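Local atomic coordinates of putative short-chain oxidoreductase (Thermus thermophilus, PDB entry 2YUT), a protein that binds NADP in a Rossmann-type fold and probably acts as an oxidoreductase of the short-chain dehydrogenase/reductase family. Residues 6-10 and 29-35; 75-79 and 171-175; 93-98 and 134-140. All blocks are in the same frame, centred on the assembly; numbering follows the deposited sequence.

In the fold
Three contacts gathered round one NADP illustrate how a Rossmann fold builds its site from the loops at its strand ends and the helices beside them. Following the chain from the N terminus, contact 1 closes first: the loop leaving strand 2-6 meets the start of helix 32-42 after helix 11-19 and strand 24-28. Contact 2 opens next, where residues 75-79 leave strand 67-72, and closes only at 171-175, beyond strand 158-162. Within that excursion contact 3 pairs helix 89-107 with helix 132-153. Contacts 1 and 2 touch where Arg30 meets Lys76, contacts 2 and 3 through Lys76 and His97. Contact 1 grips adenosine and its 2'-phosphate, contact 2 spans adenosine ribose to carboxamide, contact 3 holds the nicotinamide ribose.

Contact 1 (6-10 and 29-35); sequences TGATG and GRRAGAL. With NAP (NADP nicotinamide-adenine-dinucleotide phosphate), chain B.
Thr9 is the residue through which the 6-10 loop meets the 29-35 turn, and the two sides of its side chain do different work. The apolar side comes first. Thr9 CG2 packs against the first turn of helix 32-42, lying 3.7 Å from Leu35 CB and also near the methyl of Ala34, while Ala8 CB touches Leu35 CD1 at 4.0 Å. Gly29 CA passes 4.0 Å from Thr9 OG1.

The polar side is organised by the cofactor. Thr9 OG1 lies between the backbone N and the carbonyl carbon (chi1 51°), which points it at the phosphate: it donates to NAP O2X at 2.6 Å and accepts from the ribose hydroxyl O3B. O2X of NAP also receives two backbone amides, from Arg30 and, nearly straight at 167°, from Arg31 N at 2.8 Å. Three donors thus grip O2X, while Arg30 NE holds O3X at 2.8 Å.

Flat groups and water complete the arrangement. Arg30 bends at chi3 (-58°), which lays its guanidinium over the adenine, with NAP N7A 3.5 Å above the centre of the guanidinium plane. A water links the segments by donating to Thr9 O and to NAP O1X; its bond from Arg31 NE is weak. The two arginines supply positive charge to the 2'-phosphate, consistent with a preference for NADP over NAD. Together, the glycine-rich loop after the first strand and the basic turn after the second form the adenosine-phosphate site characteristic of the Rossmann fold in NADP-dependent short-chain dehydrogenases.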
# COMPACT_ATOMS: atom_id res chain seq x y z
N THR A 6 6.38 -9.12 17.68
CA THR A 6 6.91 -7.78 17.43
C THR A 6 5.76 -6.86 17.85
O THR A 6 4.61 -7.28 17.86
CB THR A 6 7.29 -7.58 15.94
OG1 THR A 6 6.22 -8.00 15.09
CG2 THR A 6 8.55 -8.39 15.61
N GLY A 7 6.07 -5.62 18.23
CA GLY A 7 5.03 -4.73 18.68
C GLY A 7 4.55 -5.21 20.05
O GLY A 7 3.42 -4.95 20.47
N ALA A 8 5.43 -5.93 20.74
CA ALA A 8 5.14 -6.48 22.06
C ALA A 8 4.79 -5.42 23.09
O ALA A 8 4.05 -5.68 24.03
CB ALA A 8 6.34 -7.31 22.55
N THR A 9 5.31 -4.21 22.90
CA THR A 9 5.04 -3.10 23.82
C THR A 9 3.71 -2.42 23.54
O THR A 9 3.33 -1.49 24.25
CB THR A 9 6.13 -2.03 23.72
OG1 THR A 9 6.31 -1.68 22.34
CG2 THR A 9 7.45 -2.54 24.30
N GLY A 10 2.99 -2.88 22.52
CA GLY A 10 1.71 -2.28 22.20
C GLY A 10 0.55 -2.93 22.93
O GLY A 10 0.75 -3.84 23.73
N GLY A 29 10.16 -4.57 20.43
CA GLY A 29 9.45 -3.31 20.38
C GLY A 29 10.46 -2.17 20.36
O GLY A 29 11.66 -2.42 20.39
N ARG A 30 10.00 -0.92 20.29
CA ARG A 30 10.93 0.21 20.27
C ARG A 30 11.23 0.75 21.67
O ARG A 30 12.36 1.12 21.97
CB ARG A 30 10.38 1.35 19.39
CG ARG A 30 10.36 1.02 17.91
CD ARG A 30 9.94 2.22 17.06
NE ARG A 30 8.63 2.73 17.44
CZ ARG A 30 8.00 3.73 16.82
NH1 ARG A 30 8.57 4.33 15.79
NH2 ARG A 30 6.81 4.13 17.25
N ARG A 31 10.21 0.80 22.53
CA ARG A 31 10.40 1.29 23.89
C ARG A 31 11.09 0.20 24.73
O ARG A 31 10.44 -0.67 25.30
CB ARG A 31 9.05 1.68 24.49
CG ARG A 31 8.54 3.04 24.04
CD ARG A 31 7.18 2.93 23.37
NE ARG A 31 6.28 2.07 24.13
CZ ARG A 31 5.95 2.26 25.40
NH1 ARG A 31 6.44 3.30 26.07
NH2 ARG A 31 5.14 1.41 26.02
N ALA A 32 12.42 0.28 24.80
CA ALA A 32 13.24 -0.69 25.52
C ALA A 32 12.85 -0.92 26.98
O ALA A 32 12.79 -2.06 27.43
CB ALA A 32 14.71 -0.28 25.44
N GLY A 33 12.60 0.16 27.71
CA GLY A 33 12.23 0.03 29.11
C GLY A 33 10.97 -0.80 29.28
O GLY A 33 10.97 -1.81 30.00
N ALA A 34 9.90 -0.40 28.61
CA ALA A 34 8.64 -1.12 28.71
C ALA A 34 8.82 -2.56 28.25
O ALA A 34 8.26 -3.49 28.84
CB ALA A 34 7.57 -0.42 27.86
N LEU A 35 9.61 -2.75 27.19
CA LEU A 35 9.86 -4.08 26.65
C LEU A 35 10.54 -5.00 27.65
O LEU A 35 10.10 -6.14 27.85
CB LEU A 35 10.73 -3.98 25.39
CG LEU A 35 11.06 -5.32 24.72
CD1 LEU A 35 9.80 -5.89 24.09
CD2 LEU A 35 12.13 -5.13 23.65
PA NAP B . -0.30 0.03 19.60
O1A NAP B . -0.02 1.58 19.27
O2A NAP B . -0.85 -0.18 20.96
O5B NAP B . 1.10 -0.72 19.39
C5B NAP B . 1.86 -0.51 18.19
C4B NAP B . 3.15 -1.32 18.24
O4B NAP B . 3.87 -1.09 17.01
C3B NAP B . 4.05 -0.82 19.38
O3B NAP B . 4.67 -1.94 20.02
C2B NAP B . 5.09 0.00 18.64
O2B NAP B . 6.33 -0.04 19.35
C1B NAP B . 5.23 -0.88 17.40
N9A NAP B . 5.97 -0.16 16.34
C8A NAP B . 5.56 0.94 15.71
N7A NAP B . 6.49 1.33 14.84
C5A NAP B . 7.51 0.47 14.92
C6A NAP B . 8.74 0.38 14.29
N6A NAP B . 9.10 1.27 13.38
N1A NAP B . 9.56 -0.63 14.62
C2A NAP B . 9.21 -1.53 15.53
N3A NAP B . 8.04 -1.47 16.15
C4A NAP B . 7.18 -0.48 15.87
O3 NAP B . -1.28 -0.47 18.42
PN NAP B . -2.17 -1.81 18.54
O1N NAP B . -3.58 -1.43 18.80
O2N NAP B . -1.52 -2.78 19.45
O5D NAP B . -2.12 -2.40 17.04
C5D NAP B . -1.36 -3.57 16.74
C4D NAP B . -1.59 -4.02 15.29
O4D NAP B . -3.01 -4.25 15.14
C3D NAP B . -1.24 -2.90 14.31
O3D NAP B . -0.90 -3.43 13.03
C2D NAP B . -2.56 -2.14 14.24
O2D NAP B . -2.65 -1.37 13.03
C1D NAP B . -3.50 -3.34 14.14
N1N NAP B . -4.92 -2.99 14.34
C2N NAP B . -5.31 -2.29 15.49
C3N NAP B . -6.65 -1.96 15.67
C7N NAP B . -7.08 -1.20 16.93
O7N NAP B . -8.22 -0.74 17.03
N7N NAP B . -6.14 -1.08 17.87
C4N NAP B . -7.59 -2.32 14.72
C5N NAP B . -7.21 -3.01 13.58
C6N NAP B . -5.88 -3.35 13.38
P2B NAP B . 6.72 1.06 20.46
O1X NAP B . 5.38 1.42 21.28
O2X NAP B . 7.70 0.29 21.49
O3X NAP B . 7.35 2.26 19.86
O HOH W 1 3.97 1.07 23.39

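Contact 2 (75-79 and 171-175); sequences GKAGR and LWAPL. With NAP (NADP nicotinamide-adenine-dinucleotide phosphate), chain B.
Ala77 and Leu171 bring the two backbones closest, their CA atoms 5.9 Å apart, where the extended 75-79 segment passes a 3-10 turn at 171-175. A water joins the main chains by accepting from Ala77 N and donating to Leu171 O.

Among the side chains, Ala77 CB sits between two leucines, 3.5 Å from Leu171 CD1 and 3.9 Å from Leu175 CD1. The other methyl of Leu175, CD2, lies against Arg79 CB and over the centre of one face of the Arg79 guanidinium, 4.0 Å from its CZ. With CG opposite the backbone N (chi1 179°), Leu171 forks between loop and cofactor: CD1 rests on the peptide between Lys76 and Ala77, whereas Leu171 CD2 lies 3.5 Å from the amide nitrogen N7N of NAP. Trp172 reaches the same carboxamide with the edge of its indole, NE1 donating to NAP O7N at 2.8 Å and 157°. In the adenosine half, Gly75 N donates to O4B of NAP at 3.2 Å.

The chemistry is therefore divided: between the segments, apolar packing and one water; toward NADP, directional bonds. The indole N-H fixes the carboxamide oxygen, which probably helps to set the rotation of the nicotinamide amide.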
# COMPACT_ATOMS: atom_id res chain seq x y z
N GLY A 75 2.33 -1.26 14.26
CA GLY A 75 1.57 -0.26 13.54
C GLY A 75 1.56 1.08 14.23
O GLY A 75 2.12 1.24 15.32
N LYS A 76 0.90 2.04 13.59
CA LYS A 76 0.77 3.40 14.09
C LYS A 76 -0.48 3.96 13.43
O LYS A 76 -0.89 3.49 12.37
CB LYS A 76 1.99 4.24 13.70
CG LYS A 76 3.12 4.16 14.69
CD LYS A 76 2.81 4.97 15.93
CE LYS A 76 3.73 4.62 17.09
NZ LYS A 76 3.49 3.24 17.57
N ALA A 77 -1.09 4.96 14.05
CA ALA A 77 -2.30 5.54 13.49
C ALA A 77 -2.16 7.04 13.32
O ALA A 77 -1.30 7.66 13.95
CB ALA A 77 -3.49 5.21 14.37
N GLY A 78 -3.00 7.62 12.47
CA GLY A 78 -2.95 9.04 12.23
C GLY A 78 -4.11 9.48 11.37
O GLY A 78 -4.62 8.70 10.56
N ARG A 79 -4.55 10.72 11.55
CA ARG A 79 -5.66 11.26 10.78
C ARG A 79 -5.23 12.51 10.03
O ARG A 79 -4.57 13.38 10.60
CB ARG A 79 -6.82 11.61 11.72
CG ARG A 79 -7.97 12.34 11.02
CD ARG A 79 -9.03 12.81 12.01
NE ARG A 79 -9.78 11.70 12.58
CZ ARG A 79 -9.88 11.46 13.89
NH1 ARG A 79 -9.27 12.25 14.76
NH2 ARG A 79 -10.59 10.43 14.32
N LEU A 171 -3.10 2.91 20.33
CA LEU A 171 -3.07 3.25 18.91
C LEU A 171 -3.97 4.45 18.63
O LEU A 171 -3.65 5.30 17.80
CB LEU A 171 -3.56 2.07 18.06
CG LEU A 171 -3.61 2.29 16.54
CD1 LEU A 171 -2.19 2.34 15.99
CD2 LEU A 171 -4.39 1.17 15.87
N TRP A 172 -5.09 4.51 19.33
CA TRP A 172 -6.06 5.59 19.16
C TRP A 172 -5.70 6.90 19.87
O TRP A 172 -6.46 7.87 19.79
CB TRP A 172 -7.43 5.12 19.64
CG TRP A 172 -7.99 3.98 18.84
CD1 TRP A 172 -7.68 2.65 18.98
CD2 TRP A 172 -8.92 4.06 17.76
NE1 TRP A 172 -8.37 1.91 18.05
CE2 TRP A 172 -9.14 2.75 17.29
CE3 TRP A 172 -9.60 5.12 17.15
CZ2 TRP A 172 -10.01 2.46 16.23
CZ3 TRP A 172 -10.46 4.84 16.09
CH2 TRP A 172 -10.66 3.52 15.65
N ALA A 173 -4.55 6.94 20.54
CA ALA A 173 -4.14 8.15 21.25
C ALA A 173 -4.23 9.42 20.41
O ALA A 173 -4.91 10.37 20.79
CB ALA A 173 -2.72 7.98 21.79
N PRO A 174 -3.57 9.44 19.24
CA PRO A 174 -3.61 10.63 18.38
C PRO A 174 -4.96 10.85 17.70
O PRO A 174 -5.17 11.85 17.03
CB PRO A 174 -2.50 10.36 17.37
CG PRO A 174 -2.59 8.88 17.19
CD PRO A 174 -2.74 8.39 18.62
N LEU A 175 -5.87 9.90 17.88
CA LEU A 175 -7.20 9.99 17.27
C LEU A 175 -8.26 10.37 18.29
O LEU A 175 -9.45 10.42 17.96
CB LEU A 175 -7.56 8.66 16.61
CG LEU A 175 -6.60 8.16 15.52
CD1 LEU A 175 -7.03 6.78 15.04
CD2 LEU A 175 -6.59 9.15 14.36
PA NAP B . -0.30 0.03 19.60
O1A NAP B . -0.02 1.58 19.27
O2A NAP B . -0.85 -0.18 20.96
O5B NAP B . 1.10 -0.72 19.39
C5B NAP B . 1.86 -0.51 18.19
C4B NAP B . 3.15 -1.32 18.24
O4B NAP B . 3.87 -1.09 17.01
C3B NAP B . 4.05 -0.82 19.38
O3B NAP B . 4.67 -1.94 20.02
C2B NAP B . 5.09 0.00 18.64
O2B NAP B . 6.33 -0.04 19.35
C1B NAP B . 5.23 -0.88 17.40
N9A NAP B . 5.97 -0.16 16.34
C8A NAP B . 5.56 0.94 15.71
N7A NAP B . 6.49 1.33 14.84
C5A NAP B . 7.51 0.47 14.92
C6A NAP B . 8.74 0.38 14.29
N6A NAP B . 9.10 1.27 13.38
N1A NAP B . 9.56 -0.63 14.62
C2A NAP B . 9.21 -1.53 15.53
N3A NAP B . 8.04 -1.47 16.15
C4A NAP B . 7.18 -0.48 15.87
O3 NAP B . -1.28 -0.47 18.42
PN NAP B . -2.17 -1.81 18.54
O1N NAP B . -3.58 -1.43 18.80
O2N NAP B . -1.52 -2.78 19.45
O5D NAP B . -2.12 -2.40 17.04
C5D NAP B . -1.36 -3.57 16.74
C4D NAP B . -1.59 -4.02 15.29
O4D NAP B . -3.01 -4.25 15.14
C3D NAP B . -1.24 -2.90 14.31
O3D NAP B . -0.90 -3.43 13.03
C2D NAP B . -2.56 -2.14 14.24
O2D NAP B . -2.65 -1.37 13.03
C1D NAP B . -3.50 -3.34 14.14
N1N NAP B . -4.92 -2.99 14.34
C2N NAP B . -5.31 -2.29 15.49
C3N NAP B . -6.65 -1.96 15.67
C7N NAP B . -7.08 -1.20 16.93
O7N NAP B . -8.22 -0.74 17.03
N7N NAP B . -6.14 -1.08 17.87
C4N NAP B . -7.59 -2.32 14.72
C5N NAP B . -7.21 -3.01 13.58
C6N NAP B . -5.88 -3.35 13.38
P2B NAP B . 6.72 1.06 20.46
O1X NAP B . 5.38 1.42 21.28
O2X NAP B . 7.70 0.29 21.49
O3X NAP B . 7.35 2.26 19.86
O HOH W 2 -0.87 5.50 16.97

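Contact 3 (93-98 and 134-140); sequences MLAAHL and YAAAKGA. With NAP (NADP nicotinamide-adenine-dinucleotide phosphate), chain B.
Ala137 CB is a small bump set in a hollow on helix 89-107 walled by Met93, Leu94 and His97. Ala137 CB comes to 3.5 Å from Met93 O, so the small side chain lets the helices approach to 8.6 Å between segment axes, crossing at -37°. One turn on, Ala140 CB fits the notch between Leu98 CD2 (3.9 Å) and Leu94 CD1 (4.1 Å).

Toward the cofactor larger groups interlock. Met93, present as selenomethionine, brings SE to the edge of the Tyr134 ring, 5.5 Å from its centroid, a Met-aromatic contact. The His97 ring stands almost perpendicular to that of Tyr134, held by ND1 donating to Met93 O at 2.9 Å in the ring plane; His97 N reaches the same oxygen from the other face. Past a bend at chi2 (-57°) the extended Lys138 chain crosses the His97 edge, NZ 3.0 Å from His97 CD2, and NZ bonds NAP O3D, O2D and Phe119 O. Tyr134 OH shares a hydrogen bond with O2D. Tyr134 and Lys138 match the family's YxxxK signature.

Helices 89-107 and 132-153 lie side by side between the sheet and the second subunit, whose own Leu94 and Ala140 pack against their counterparts here, while Phe119 anchors Lys138 to the end of strand 114-119.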
# COMPACT_ATOMS: atom_id res chain seq x y z
N MSE A 93 3.16 5.93 7.68
CA MSE A 93 2.21 4.83 7.76
C MSE A 93 2.72 3.59 7.03
O MSE A 93 2.63 2.48 7.55
CB MSE A 93 0.86 5.26 7.18
CG MSE A 93 0.07 6.22 8.07
SE MSE A 93 -0.36 5.47 9.83
CE MSE A 93 0.99 6.39 10.86
N LEU A 94 3.24 3.79 5.82
CA LEU A 94 3.77 2.69 5.03
C LEU A 94 4.98 2.06 5.72
O LEU A 94 5.15 0.84 5.70
CB LEU A 94 4.16 3.17 3.62
CG LEU A 94 3.04 3.24 2.57
CD1 LEU A 94 2.56 1.83 2.27
CD2 LEU A 94 1.88 4.08 3.07
N ALA A 95 5.82 2.89 6.32
CA ALA A 95 7.00 2.40 7.02
C ALA A 95 6.59 1.55 8.23
O ALA A 95 7.07 0.43 8.40
CB ALA A 95 7.87 3.56 7.48
N ALA A 96 5.69 2.09 9.04
CA ALA A 96 5.24 1.39 10.24
C ALA A 96 4.49 0.09 9.96
O ALA A 96 4.76 -0.93 10.59
CB ALA A 96 4.37 2.32 11.09
N HIS A 97 3.56 0.12 9.01
CA HIS A 97 2.77 -1.07 8.69
C HIS A 97 3.34 -2.05 7.67
O HIS A 97 3.31 -3.26 7.90
CB HIS A 97 1.37 -0.68 8.20
CG HIS A 97 0.55 0.06 9.21
ND1 HIS A 97 0.68 1.41 9.43
CD2 HIS A 97 -0.43 -0.37 10.05
CE1 HIS A 97 -0.19 1.79 10.35
NE2 HIS A 97 -0.87 0.73 10.74
N LEU A 98 3.85 -1.53 6.56
CA LEU A 98 4.37 -2.38 5.49
C LEU A 98 5.85 -2.74 5.52
O LEU A 98 6.20 -3.91 5.40
CB LEU A 98 4.03 -1.75 4.12
CG LEU A 98 4.51 -2.50 2.87
CD1 LEU A 98 3.80 -3.84 2.77
CD2 LEU A 98 4.24 -1.65 1.63
N TYR A 134 -3.52 5.66 6.52
CA TYR A 134 -3.66 4.40 7.26
C TYR A 134 -4.26 3.33 6.36
O TYR A 134 -3.78 2.19 6.31
CB TYR A 134 -4.56 4.59 8.48
CG TYR A 134 -4.67 3.36 9.37
CD1 TYR A 134 -3.74 3.12 10.38
CD2 TYR A 134 -5.70 2.43 9.20
CE1 TYR A 134 -3.83 2.00 11.20
CE2 TYR A 134 -5.80 1.30 10.02
CZ TYR A 134 -4.86 1.09 11.02
OH TYR A 134 -4.95 -0.01 11.84
N ALA A 135 -5.33 3.69 5.65
CA ALA A 135 -6.00 2.76 4.75
C ALA A 135 -5.04 2.23 3.70
O ALA A 135 -5.02 1.04 3.40
CB ALA A 135 -7.19 3.45 4.08
N ALA A 136 -4.24 3.13 3.13
CA ALA A 136 -3.27 2.76 2.10
C ALA A 136 -2.26 1.75 2.64
O ALA A 136 -1.96 0.75 2.00
CB ALA A 136 -2.54 4.01 1.60
N ALA A 137 -1.73 2.04 3.83
CA ALA A 137 -0.74 1.15 4.44
C ALA A 137 -1.30 -0.26 4.63
O ALA A 137 -0.61 -1.24 4.37
CB ALA A 137 -0.28 1.73 5.77
N LYS A 138 -2.55 -0.35 5.09
CA LYS A 138 -3.18 -1.66 5.30
C LYS A 138 -3.55 -2.30 3.98
O LYS A 138 -3.50 -3.53 3.84
CB LYS A 138 -4.43 -1.53 6.18
CG LYS A 138 -4.13 -1.21 7.64
CD LYS A 138 -3.21 -2.25 8.27
CE LYS A 138 -3.12 -2.08 9.79
NZ LYS A 138 -2.02 -2.90 10.38
N GLY A 139 -3.94 -1.48 3.01
CA GLY A 139 -4.28 -2.02 1.71
C GLY A 139 -3.04 -2.66 1.11
O GLY A 139 -3.12 -3.72 0.48
N ALA A 140 -1.90 -2.02 1.31
CA ALA A 140 -0.63 -2.51 0.79
C ALA A 140 -0.20 -3.79 1.51
O ALA A 140 0.25 -4.75 0.88
CB ALA A 140 0.45 -1.45 0.95
PA NAP B . -0.30 0.03 19.60
O1A NAP B . -0.02 1.58 19.27
O2A NAP B . -0.85 -0.18 20.96
O5B NAP B . 1.10 -0.72 19.39
C5B NAP B . 1.86 -0.51 18.19
C4B NAP B . 3.15 -1.32 18.24
O4B NAP B . 3.87 -1.09 17.01
C3B NAP B . 4.05 -0.82 19.38
O3B NAP B . 4.67 -1.94 20.02
C2B NAP B . 5.09 0.00 18.64
O2B NAP B . 6.33 -0.04 19.35
C1B NAP B . 5.23 -0.88 17.40
N9A NAP B . 5.97 -0.16 16.34
C8A NAP B . 5.56 0.94 15.71
N7A NAP B . 6.49 1.33 14.84
C5A NAP B . 7.51 0.47 14.92
C6A NAP B . 8.74 0.38 14.29
N6A NAP B . 9.10 1.27 13.38
N1A NAP B . 9.56 -0.63 14.62
C2A NAP B . 9.21 -1.53 15.53
N3A NAP B . 8.04 -1.47 16.15
C4A NAP B . 7.18 -0.48 15.87
O3 NAP B . -1.28 -0.47 18.42
PN NAP B . -2.17 -1.81 18.54
O1N NAP B . -3.58 -1.43 18.80
O2N NAP B . -1.52 -2.78 19.45
O5D NAP B . -2.12 -2.40 17.04
C5D NAP B . -1.36 -3.57 16.74
C4D NAP B . -1.59 -4.02 15.29
O4D NAP B . -3.01 -4.25 15.14
C3D NAP B . -1.24 -2.90 14.31
O3D NAP B . -0.90 -3.43 13.03
C2D NAP B . -2.56 -2.14 14.24
O2D NAP B . -2.65 -1.37 13.03
C1D NAP B . -3.50 -3.34 14.14
N1N NAP B . -4.92 -2.99 14.34
C2N NAP B . -5.31 -2.29 15.49
C3N NAP B . -6.65 -1.96 15.67
C7N NAP B . -7.08 -1.20 16.93
O7N NAP B . -8.22 -0.74 17.03
N7N NAP B . -6.14 -1.08 17.87
C4N NAP B . -7.59 -2.32 14.72
C5N NAP B . -7.21 -3.01 13.58
C6N NAP B . -5.88 -3.35 13.38
P2B NAP B . 6.72 1.06 20.46
O1X NAP B . 5.38 1.42 21.28
O2X NAP B . 7.70 0.29 21.49
O3X NAP B . 7.35 2.26 19.86